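Proteasome activator protein PA26 (Trypanosoma brucei, PDB 1YAR) probably caps the 20S proteasome as a ring-shaped 11S activator, opening its gate so that substrates can enter the proteolytic chamber. Local coordinates at residues 52-63 and 186-197; 30-38 and 83-94. All blocks are in the same frame, centred on the assembly; numbering follows the deposited sequence.

Contact 1: 52-63 and 186-197. Unlike the reference sequence in segment 52-63: Val-55 (reference Thr).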
loop_
_atom_site.group_PDB
_atom_site.type_symbol
_atom_site.label_atom_id
_atom_site.label_comp_id
_atom_site.label_asym_id
_atom_site.label_seq_id
_atom_site.Cartn_x
_atom_site.Cartn_y
_atom_site.Cartn_z
ATOM N N ALA O 52 -74.906 89.275 -50.674
ATOM C CA ALA O 52 -76.363 89.217 -50.671
ATOM C C ALA O 52 -76.896 89.385 -49.249
ATOM O O ALA O 52 -77.807 90.176 -49.022
ATOM C CB ALA O 52 -76.838 87.913 -51.285
ATOM N N HIS O 53 -76.303 88.671 -48.287
ATOM C CA HIS O 53 -76.692 88.802 -46.878
ATOM C C HIS O 53 -76.649 90.260 -46.417
ATOM O O HIS O 53 -77.573 90.737 -45.745
ATOM C CB HIS O 53 -75.775 87.953 -45.985
ATOM C CG HIS O 53 -76.286 87.788 -44.591
ATOM N ND1 HIS O 53 -75.720 88.424 -43.508
ATOM C CD2 HIS O 53 -77.330 87.080 -44.106
ATOM C CE1 HIS O 53 -76.388 88.105 -42.412
ATOM N NE2 HIS O 53 -77.371 87.293 -42.748
ATOM N N GLY O 54 -75.571 90.960 -46.777
ATOM C CA GLY O 54 -75.389 92.372 -46.418
ATOM C C GLY O 54 -76.513 93.241 -46.952
ATOM O O GLY O 54 -77.016 94.116 -46.250
ATOM N N VAL O 55 -76.914 92.975 -48.191
ATOM C CA VAL O 55 -78.008 93.690 -48.852
ATOM C C VAL O 55 -79.350 93.484 -48.124
ATOM O O VAL O 55 -80.099 94.440 -47.903
ATOM C CB VAL O 55 -78.102 93.308 -50.362
ATOM C CG1 VAL O 55 -79.274 94.013 -51.042
ATOM C CG2 VAL O 55 -76.810 93.667 -51.075
ATOM N N ILE O 56 -79.647 92.243 -47.742
ATOM C CA ILE O 56 -80.881 91.951 -47.010
ATOM C C ILE O 56 -80.873 92.599 -45.624
ATOM O O ILE O 56 -81.852 93.214 -45.230
ATOM C CB ILE O 56 -81.109 90.435 -46.887
ATOM C CG1 ILE O 56 -81.095 89.778 -48.272
ATOM C CG2 ILE O 56 -82.422 90.150 -46.160
ATOM C CD1 ILE O 56 -80.631 88.356 -48.236
ATOM N N ARG O 57 -79.770 92.453 -44.893
ATOM C CA ARG O 57 -79.612 93.061 -43.571
ATOM C C ARG O 57 -79.965 94.556 -43.578
ATOM O O ARG O 57 -80.568 95.056 -42.632
ATOM C CB ARG O 57 -78.184 92.852 -43.062
ATOM C CG ARG O 57 -77.875 93.540 -41.742
ATOM C CD ARG O 57 -76.469 93.269 -41.206
ATOM N NE ARG O 57 -76.292 91.859 -40.847
ATOM C CZ ARG O 57 -76.582 91.329 -39.654
ATOM N NH1 ARG O 57 -77.068 92.077 -38.671
ATOM N NH2 ARG O 57 -76.384 90.034 -39.452
ATOM N N ASN O 58 -79.596 95.240 -44.662
ATOM C CA ASN O 58 -79.825 96.684 -44.832
ATOM C C ASN O 58 -81.177 97.071 -45.431
ATOM O O ASN O 58 -81.384 98.238 -45.786
ATOM C CB ASN O 58 -78.701 97.295 -45.676
ATOM C CG ASN O 58 -77.470 97.635 -44.852
ATOM O OD1 ASN O 58 -77.520 97.665 -43.614
ATOM N ND2 ASN O 58 -76.356 97.907 -45.534
ATOM N N SER O 59 -82.089 96.106 -45.528
ATOM C CA SER O 59 -83.384 96.302 -46.176
ATOM C C SER O 59 -84.528 96.336 -45.177
ATOM O O SER O 59 -84.511 95.617 -44.171
ATOM C CB SER O 59 -83.652 95.176 -47.183
ATOM O OG SER O 59 -82.789 95.261 -48.307
ATOM N N THR O 60 -85.525 97.174 -45.465
ATOM C CA THR O 60 -86.827 97.105 -44.798
ATOM C C THR O 60 -87.809 96.472 -45.782
ATOM O O THR O 60 -87.837 96.830 -46.962
ATOM C CB THR O 60 -87.312 98.505 -44.372
ATOM O OG1 THR O 60 -86.371 99.077 -43.455
ATOM C CG2 THR O 60 -88.584 98.408 -43.534
ATOM N N TYR O 61 -88.600 95.519 -45.296
ATOM C CA TYR O 61 -89.464 94.740 -46.156
ATOM C C TYR O 61 -90.913 95.188 -46.004
ATOM O O TYR O 61 -91.335 95.551 -44.911
ATOM C CB TYR O 61 -89.348 93.256 -45.800
ATOM C CG TYR O 61 -88.276 92.478 -46.532
ATOM C CD1 TYR O 61 -86.972 92.956 -46.648
ATOM C CD2 TYR O 61 -88.563 91.222 -47.062
ATOM C CE1 TYR O 61 -85.986 92.215 -47.316
ATOM C CE2 TYR O 61 -87.590 90.476 -47.725
ATOM C CZ TYR O 61 -86.312 90.968 -47.847
ATOM O OH TYR O 61 -85.366 90.212 -48.506
ATOM N N GLY O 62 -91.661 95.154 -47.106
ATOM C CA GLY O 62 -93.115 95.366 -47.096
ATOM C C GLY O 62 -93.772 94.327 -47.978
ATOM O O GLY O 62 -93.112 93.362 -48.384
ATOM N N ARG O 63 -95.058 94.512 -48.299
ATOM C CA ARG O 63 -95.793 93.523 -49.118
ATOM C C ARG O 63 -95.142 93.314 -50.485
ATOM O O ARG O 63 -95.205 92.220 -51.050
ATOM C CB ARG O 63 -97.276 93.896 -49.299
ATOM C CG ARG O 63 -97.662 94.301 -50.752
ATOM C CD ARG O 63 -99.162 94.311 -51.053
ATOM N NE ARG O 63 -99.794 93.013 -50.812
ATOM C CZ ARG O 63 -101.067 92.732 -51.077
ATOM N NH1 ARG O 63 -101.863 93.664 -51.605
ATOM N NH2 ARG O 63 -101.549 91.520 -50.821
ATOM N N LEU O 186 -94.166 89.228 -41.630
ATOM C CA LEU O 186 -93.454 90.083 -42.564
ATOM C C LEU O 186 -91.953 90.057 -42.309
ATOM O O LEU O 186 -91.154 89.922 -43.235
ATOM C CB LEU O 186 -93.989 91.520 -42.459
ATOM C CG LEU O 186 -93.464 92.528 -43.474
ATOM C CD1 LEU O 186 -93.658 92.066 -44.915
ATOM C CD2 LEU O 186 -94.125 93.890 -43.240
ATOM N N LEU O 187 -91.569 90.170 -41.046
ATOM C CA LEU O 187 -90.151 90.084 -40.693
ATOM C C LEU O 187 -89.596 88.674 -40.959
ATOM O O LEU O 187 -88.420 88.520 -41.267
ATOM C CB LEU O 187 -89.941 90.471 -39.237
ATOM C CG LEU O 187 -90.115 91.962 -38.904
ATOM C CD1 LEU O 187 -90.085 92.166 -37.434
ATOM C CD2 LEU O 187 -89.034 92.827 -39.601
ATOM N N GLU O 188 -90.441 87.649 -40.832
ATOM C CA GLU O 188 -89.992 86.287 -41.152
ATOM C C GLU O 188 -89.612 86.127 -42.642
ATOM O O GLU O 188 -88.706 85.347 -42.981
ATOM C CB GLU O 188 -91.020 85.237 -40.728
ATOM C CG GLU O 188 -90.458 83.827 -40.785
ATOM C CD GLU O 188 -91.497 82.756 -40.559
ATOM O OE1 GLU O 188 -91.166 81.578 -40.820
ATOM O OE2 GLU O 188 -92.625 83.082 -40.128
ATOM N N LEU O 189 -90.273 86.889 -43.524
ATOM C CA LEU O 189 -89.962 86.862 -44.954
ATOM C C LEU O 189 -88.548 87.340 -45.197
ATOM O O LEU O 189 -87.781 86.709 -45.944
ATOM C CB LEU O 189 -90.942 87.734 -45.753
ATOM C CG LEU O 189 -90.818 87.734 -47.281
ATOM C CD1 LEU O 189 -91.239 86.386 -47.844
ATOM C CD2 LEU O 189 -91.648 88.904 -47.894
ATOM N N ARG O 190 -88.205 88.453 -44.552
ATOM C CA ARG O 190 -86.856 88.986 -44.596
ATOM C C ARG O 190 -85.881 87.992 -43.964
ATOM O O ARG O 190 -84.754 87.861 -44.436
ATOM C CB ARG O 190 -86.808 90.324 -43.860
ATOM C CG ARG O 190 -85.485 91.004 -43.857
ATOM C CD ARG O 190 -85.559 92.381 -43.254
ATOM N NE ARG O 190 -84.239 92.916 -42.962
ATOM C CZ ARG O 190 -83.597 92.718 -41.819
ATOM N NH1 ARG O 190 -84.159 91.997 -40.852
ATOM N NH2 ARG O 190 -82.394 93.250 -41.634
ATOM N N GLN O 191 -86.323 87.311 -42.898
ATOM C CA GLN O 191 -85.434 86.420 -42.149
ATOM C C GLN O 191 -85.110 85.176 -42.963
ATOM O O GLN O 191 -83.989 84.648 -42.882
ATOM C CB GLN O 191 -86.002 86.030 -40.780
ATOM C CG GLN O 191 -84.870 85.634 -39.766
ATOM C CD GLN O 191 -83.805 86.723 -39.605
ATOM O OE1 GLN O 191 -84.135 87.888 -39.352
ATOM N NE2 GLN O 191 -82.538 86.348 -39.737
ATOM N N ILE O 192 -86.090 84.701 -43.726
ATOM C CA ILE O 192 -85.864 83.593 -44.641
ATOM C C ILE O 192 -84.803 83.992 -45.675
ATOM O O ILE O 192 -83.842 83.247 -45.892
ATOM C CB ILE O 192 -87.184 83.134 -45.315
ATOM C CG1 ILE O 192 -88.044 82.363 -44.323
ATOM C CG2 ILE O 192 -86.897 82.265 -46.559
ATOM C CD1 ILE O 192 -89.511 82.269 -44.725
ATOM N N ASP O 193 -84.956 85.172 -46.296
ATOM C CA ASP O 193 -83.934 85.657 -47.235
ATOM C C ASP O 193 -82.548 85.746 -46.601
ATOM O O ASP O 193 -81.576 85.245 -47.162
ATOM C CB ASP O 193 -84.313 86.998 -47.849
ATOM C CG ASP O 193 -85.467 86.879 -48.816
ATOM O OD1 ASP O 193 -85.912 85.741 -49.116
ATOM O OD2 ASP O 193 -86.023 87.871 -49.307
ATOM N N ALA O 194 -82.461 86.372 -45.435
ATOM C CA ALA O 194 -81.183 86.491 -44.749
ATOM C C ALA O 194 -80.616 85.120 -44.352
ATOM O O ALA O 194 -79.436 84.854 -44.570
ATOM C CB ALA O 194 -81.311 87.381 -43.508
ATOM N N ASP O 195 -81.455 84.277 -43.758
ATOM C CA ASP O 195 -80.975 83.016 -43.190
ATOM C C ASP O 195 -80.483 82.054 -44.256
ATOM O O ASP O 195 -79.577 81.273 -43.994
ATOM C CB ASP O 195 -82.042 82.343 -42.332
ATOM C CG ASP O 195 -82.104 82.913 -40.922
ATOM O OD1 ASP O 195 -81.358 83.873 -40.609
ATOM O OD2 ASP O 195 -82.883 82.458 -40.050
ATOM N N PHE O 196 -81.080 82.090 -45.450
ATOM C CA PHE O 196 -80.598 81.218 -46.514
ATOM C C PHE O 196 -79.257 81.634 -47.050
ATOM O O PHE O 196 -78.439 80.781 -47.406
ATOM C CB PHE O 196 -81.649 80.967 -47.613
ATOM C CG PHE O 196 -82.591 79.856 -47.254
ATOM C CD1 PHE O 196 -83.686 80.095 -46.432
ATOM C CD2 PHE O 196 -82.331 78.555 -47.662
ATOM C CE1 PHE O 196 -84.544 79.059 -46.052
ATOM C CE2 PHE O 196 -83.183 77.507 -47.313
ATOM C CZ PHE O 196 -84.290 77.755 -46.486
ATOM N N MET O 197 -79.002 82.942 -47.051
ATOM C CA MET O 197 -77.674 83.418 -47.409
ATOM C C MET O 197 -76.670 83.095 -46.306
ATOM O O MET O 197 -75.555 82.673 -46.599
ATOM C CB MET O 197 -77.687 84.904 -47.772
ATOM C CG MET O 197 -78.541 85.226 -48.989
ATOM S SD MET O 197 -77.930 84.465 -50.520
ATOM C CE MET O 197 -78.990 83.047 -50.719
HETATM O O HOH W 1 -79.287 85.832 -41.104
#

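Contact 2: 30-38 and 83-94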
loop_
_atom_site.group_PDB
_atom_site.type_symbol
_atom_site.label_atom_id
_atom_site.label_comp_id
_atom_site.label_asym_id
_atom_site.label_seq_id
_atom_site.Cartn_x
_atom_site.Cartn_y
_atom_site.Cartn_z
ATOM N N VAL O 30 -59.342 64.057 -59.416
ATOM C CA VAL O 30 -60.383 64.708 -58.620
ATOM C C VAL O 30 -59.735 65.526 -57.504
ATOM O O VAL O 30 -60.054 66.703 -57.298
ATOM C CB VAL O 30 -61.400 63.672 -58.034
ATOM C CG1 VAL O 30 -62.306 64.327 -56.987
ATOM C CG2 VAL O 30 -62.259 63.049 -59.146
ATOM N N ILE O 31 -58.813 64.894 -56.788
ATOM C CA ILE O 31 -58.129 65.547 -55.671
ATOM C C ILE O 31 -57.373 66.798 -56.133
ATOM O O ILE O 31 -57.367 67.823 -55.456
ATOM C CB ILE O 31 -57.183 64.549 -54.939
ATOM C CG1 ILE O 31 -57.982 63.393 -54.296
ATOM C CG2 ILE O 31 -56.299 65.285 -53.913
ATOM C CD1 ILE O 31 -58.916 63.823 -53.109
ATOM N N GLU O 32 -56.742 66.716 -57.304
ATOM C CA GLU O 32 -56.088 67.892 -57.866
ATOM C C GLU O 32 -57.086 69.027 -58.123
ATOM O O GLU O 32 -56.798 70.175 -57.819
ATOM C CB GLU O 32 -55.386 67.549 -59.164
ATOM C CG GLU O 32 -54.190 66.644 -59.004
ATOM C CD GLU O 32 -53.447 66.484 -60.317
ATOM O OE1 GLU O 32 -54.017 65.879 -61.272
ATOM O OE2 GLU O 32 -52.299 66.971 -60.384
ATOM N N GLU O 33 -58.236 68.687 -58.693
ATOM C CA GLU O 33 -59.314 69.650 -58.955
ATOM C C GLU O 33 -59.858 70.257 -57.659
ATOM O O GLU O 33 -60.051 71.462 -57.566
ATOM C CB GLU O 33 -60.433 68.988 -59.780
ATOM C CG GLU O 33 -61.682 69.850 -60.033
ATOM C CD GLU O 33 -61.402 71.192 -60.686
ATOM O OE1 GLU O 33 -60.374 71.337 -61.401
ATOM O OE2 GLU O 33 -62.218 72.122 -60.474
ATOM N N TRP O 34 -60.059 69.416 -56.642
ATOM C CA TRP O 34 -60.587 69.879 -55.366
ATOM C C TRP O 34 -59.619 70.834 -54.697
ATOM O O TRP O 34 -60.035 71.828 -54.116
ATOM C CB TRP O 34 -60.883 68.686 -54.437
ATOM C CG TRP O 34 -62.123 67.932 -54.788
ATOM C CD1 TRP O 34 -62.997 68.199 -55.806
ATOM C CD2 TRP O 34 -62.697 66.831 -54.054
ATOM N NE1 TRP O 34 -64.035 67.294 -55.795
ATOM C CE2 TRP O 34 -63.885 66.450 -54.724
ATOM C CE3 TRP O 34 -62.314 66.115 -52.897
ATOM C CZ2 TRP O 34 -64.704 65.386 -54.282
ATOM C CZ3 TRP O 34 -63.121 65.047 -52.461
ATOM C CH2 TRP O 34 -64.296 64.692 -53.155
ATOM N N ALA O 35 -58.324 70.544 -54.803
ATOM C CA ALA O 35 -57.313 71.344 -54.126
ATOM C C ALA O 35 -57.202 72.740 -54.707
ATOM O O ALA O 35 -56.745 73.661 -54.030
ATOM C CB ALA O 35 -55.959 70.646 -54.157
ATOM N N ALA O 36 -57.626 72.878 -55.954
ATOM C CA ALA O 36 -57.444 74.113 -56.708
ATOM C C ALA O 36 -58.784 74.796 -56.981
ATOM O O ALA O 36 -59.288 75.552 -56.128
ATOM C CB ALA O 36 -56.689 73.825 -58.015
ATOM N N GLY O 37 -59.362 74.512 -58.149
ATOM C CA GLY O 37 -60.594 75.161 -58.604
ATOM C C GLY O 37 -61.817 75.004 -57.708
ATOM O O GLY O 37 -62.614 75.929 -57.580
ATOM N N THR O 38 -61.983 73.833 -57.097
ATOM C CA THR O 38 -63.159 73.581 -56.240
ATOM C C THR O 38 -63.190 74.508 -55.032
ATOM O O THR O 38 -64.180 75.184 -54.804
ATOM C CB THR O 38 -63.196 72.127 -55.796
ATOM O OG1 THR O 38 -63.324 71.301 -56.959
ATOM C CG2 THR O 38 -64.490 71.820 -54.991
ATOM N N LEU O 83 -72.279 73.541 -57.610
ATOM C CA LEU O 83 -71.038 73.124 -56.985
ATOM C C LEU O 83 -71.217 71.768 -56.258
ATOM O O LEU O 83 -70.392 70.856 -56.410
ATOM C CB LEU O 83 -70.536 74.218 -56.032
ATOM C CG LEU O 83 -69.199 74.102 -55.282
ATOM C CD1 LEU O 83 -69.323 73.081 -54.149
ATOM C CD2 LEU O 83 -68.035 73.757 -56.200
ATOM N N CYS O 84 -72.283 71.646 -55.467
ATOM C CA CYS O 84 -72.521 70.406 -54.710
ATOM C C CYS O 84 -72.739 69.212 -55.648
ATOM O O CYS O 84 -72.228 68.109 -55.403
ATOM C CB CYS O 84 -73.729 70.568 -53.793
ATOM S SG CYS O 84 -73.426 71.676 -52.408
ATOM N N HIS O 85 -73.519 69.430 -56.706
ATOM C CA HIS O 85 -73.679 68.416 -57.760
ATOM C C HIS O 85 -72.320 67.903 -58.258
ATOM O O HIS O 85 -72.093 66.690 -58.301
ATOM C CB HIS O 85 -74.526 68.988 -58.920
ATOM C CG HIS O 85 -74.603 68.112 -60.141
ATOM N ND1 HIS O 85 -75.032 68.591 -61.364
ATOM C CD2 HIS O 85 -74.361 66.791 -60.325
ATOM C CE1 HIS O 85 -75.020 67.610 -62.251
ATOM N NE2 HIS O 85 -74.612 66.509 -61.650
ATOM N N ASN O 86 -71.430 68.823 -58.642
ATOM C CA ASN O 86 -70.107 68.456 -59.145
ATOM C C ASN O 86 -69.253 67.680 -58.128
ATOM O O ASN O 86 -68.647 66.661 -58.452
ATOM C CB ASN O 86 -69.340 69.709 -59.585
ATOM C CG ASN O 86 -69.902 70.322 -60.862
ATOM O OD1 ASN O 86 -70.649 69.669 -61.602
ATOM N ND2 ASN O 86 -69.542 71.574 -61.126
ATOM N N VAL O 87 -69.203 68.194 -56.902
ATOM C CA VAL O 87 -68.462 67.550 -55.822
ATOM C C VAL O 87 -69.000 66.144 -55.559
ATOM O O VAL O 87 -68.212 65.211 -55.381
ATOM C CB VAL O 87 -68.467 68.410 -54.543
ATOM C CG1 VAL O 87 -67.920 67.606 -53.348
ATOM C CG2 VAL O 87 -67.625 69.703 -54.773
ATOM N N TYR O 88 -70.324 65.985 -55.560
ATOM C CA TYR O 88 -70.936 64.655 -55.389
ATOM C C TYR O 88 -70.444 63.659 -56.451
ATOM O O TYR O 88 -70.072 62.539 -56.130
ATOM C CB TYR O 88 -72.467 64.737 -55.438
ATOM C CG TYR O 88 -73.204 63.431 -55.169
ATOM C CD1 TYR O 88 -73.733 63.166 -53.907
ATOM C CD2 TYR O 88 -73.411 62.481 -56.180
ATOM C CE1 TYR O 88 -74.431 61.999 -53.647
ATOM C CE2 TYR O 88 -74.114 61.292 -55.922
ATOM C CZ TYR O 88 -74.621 61.068 -54.645
ATOM O OH TYR O 88 -75.326 59.931 -54.353
ATOM N N CYS O 89 -70.489 64.061 -57.719
ATOM C CA CYS O 89 -70.071 63.163 -58.801
ATOM C C CYS O 89 -68.562 62.857 -58.756
ATOM O O CYS O 89 -68.133 61.743 -59.048
ATOM C CB CYS O 89 -70.532 63.707 -60.175
ATOM S SG CYS O 89 -72.340 63.737 -60.359
ATOM N N GLN O 90 -67.759 63.841 -58.375
ATOM C CA GLN O 90 -66.324 63.645 -58.202
ATOM C C GLN O 90 -66.027 62.684 -57.029
ATOM O O GLN O 90 -65.166 61.816 -57.139
ATOM C CB GLN O 90 -65.655 64.998 -58.005
ATOM C CG GLN O 90 -65.550 65.759 -59.363
ATOM C CD GLN O 90 -65.465 67.266 -59.237
ATOM O OE1 GLN O 90 -65.491 67.828 -58.137
ATOM N NE2 GLN O 90 -65.376 67.940 -60.396
ATOM N N ALA O 91 -66.764 62.834 -55.930
ATOM C CA ALA O 91 -66.647 61.896 -54.791
ATOM C C ALA O 91 -66.952 60.445 -55.195
ATOM O O ALA O 91 -66.294 59.508 -54.735
ATOM C CB ALA O 91 -67.559 62.326 -53.668
ATOM N N GLU O 92 -67.953 60.262 -56.062
ATOM C CA GLU O 92 -68.332 58.924 -56.518
ATOM C C GLU O 92 -67.246 58.266 -57.364
ATOM O O GLU O 92 -67.096 57.049 -57.333
ATOM C CB GLU O 92 -69.661 58.956 -57.272
ATOM C CG GLU O 92 -70.867 59.292 -56.396
ATOM C CD GLU O 92 -71.322 58.141 -55.513
ATOM O OE1 GLU O 92 -70.922 56.979 -55.735
ATOM O OE2 GLU O 92 -72.105 58.397 -54.574
ATOM N N THR O 93 -66.487 59.076 -58.111
ATOM C CA THR O 93 -65.314 58.582 -58.823
ATOM C C THR O 93 -64.296 58.023 -57.833
ATOM O O THR O 93 -63.788 56.916 -58.031
ATOM C CB THR O 93 -64.716 59.717 -59.673
ATOM O OG1 THR O 93 -65.674 60.071 -60.681
ATOM C CG2 THR O 93 -63.468 59.258 -60.438
ATOM N N ILE O 94 -63.997 58.773 -56.771
ATOM C CA ILE O 94 -63.036 58.269 -55.776
ATOM C C ILE O 94 -63.565 57.001 -55.121
ATOM O O ILE O 94 -62.828 56.038 -54.941
ATOM C CB ILE O 94 -62.660 59.307 -54.715
ATOM C CG1 ILE O 94 -62.106 60.576 -55.375
ATOM C CG2 ILE O 94 -61.604 58.686 -53.765
ATOM C CD1 ILE O 94 -61.877 61.747 -54.407
HETATM O O HOH W 2 -65.787 70.613 -57.923
#

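Contact 1: 52-63 and 186-197
One face of the Tyr-61 ring lies on the aliphatic part of Arg-190: CB of Arg-190 stands 3.6 Å from the ring centroid, a CH-pi contact centred over the face. At the edge, near the ring plane, come the CD2 methyl of Leu-189 and a carboxylate oxygen of Asp-193. The Tyr-61 hydroxyl donates to that oxygen, with OH and Asp-193 OD2 2.6 Å apart, and meets its anti lone pair, while ring and carboxylate planes stand 61° apart. Arg-158, by a salt bridge, and Tyr-154, both of helix 150-166, bind the other oxygen, OD1, so both oxygens of this buried carboxylate are engaged.

Beyond the ring, Arg-190 runs extended from CG to NE and carries its guanidinium to the C-terminal end of helix 24-57. Its plane is 82° from that of the ring. NH2 of Arg-190 gives a 2.8 Å bond to Arg-57 O, an acceptor near the guanidinium plane, and NE makes two weak bonds, to the carbonyls of Ile-56 and Ser-59. The arginine thus ties the last turn of helix 24-57 and the loop after it to helix 183-226.

The two helices form an antiparallel pair within the helical bundle; over 52-57 and 186-197 their axes come within 8.8 Å, at 158° between N-to-C directions. Ile-56 is a knob among Arg-190, Asp-193, Ala-194 and Met-197; its CD1 lies 3.8 Å from Met-197 CG. Further back, the His-53 ring turns an edge toward Ala-194 O, and a water joins NE2 of His-53 to OD1 of Asp-195, which also accepts from Gln-81 of a second subunit.

Contact 2: 30-38 and 83-94
Trp-34 and Gln-90 lie side by side, pointing opposite ways, the indole plane turned 58° from the amide plane. In this arrangement NE1 of Trp-34 donates to OE1 of Gln-90 at 2.8 Å. The acceptor lies almost in the indole plane, at the ring edge, yet the donor stands above the carbonyl plane of the amide, and the N-H...O angle of 148° leaves the bond somewhat bent. A water also donates to OE1 and links it to OG1 of Thr-38, so two donors grip this oxygen.

Each of the two is a knob in the other helix: Trp-34 fits among Val-87, Gln-90, Ala-91 and Ile-94, and Gln-90 among Val-30, Glu-33, Trp-34 and Thr-38. This reciprocal knobs-into-holes fit joins two antiparallel helices of the bundle; the axes of 30-38 and 83-94 approach to 10.5 Å. Val-30 has CG1 anti to its own nitrogen (chi1 169°), which lays that methyl over one face of the indole, toward the rim, and 3.6 Å from Gln-90 CB. The same methyl meets CD1 of Ile-94 at 3.7 Å. Ile-31 runs roughly perpendicular to Ile-94, touching through the CD1 atoms of both. Toward the other end of the contact, Thr-38 turns its CG2 to CG2 of Val-87 at 3.8 Å, while its hydroxyl contacts the bridging water.

The contact is buried near the middle of the chain. Leu-126 of helix 111-130 and Val-211 and Val-214 of helix 183-226 also pack on Trp-34, Ile-123 of helix 111-130 touches Ile-94, and Leu-207 of helix 183-226 reaches Leu-83, placing the indole where helices 24-57, 71-99, 111-130 and 183-226 converge.

How the contacts relate
Both contacts draw on helix 24-57, contact 2 along its earlier part and contact 1 at its C-terminal end, with about 32 Å between their centres and about 12 Å between their nearest atoms. They do not touch. Contact 1 lies towards one end of the elongated bundle, its centre about 26 Å from the centre of the chain, whereas that of contact 2 is about 9 Å from it. Their partner helices also meet each other: Leu-73 and Leu-77 of helix 71-99 pack against contact 1, and helix 183-226 lines contact 2. Subunit interfaces adjoin both, through Arg-57 with Asp-82 of the second subunit and Glu-92 with His-206 of the third.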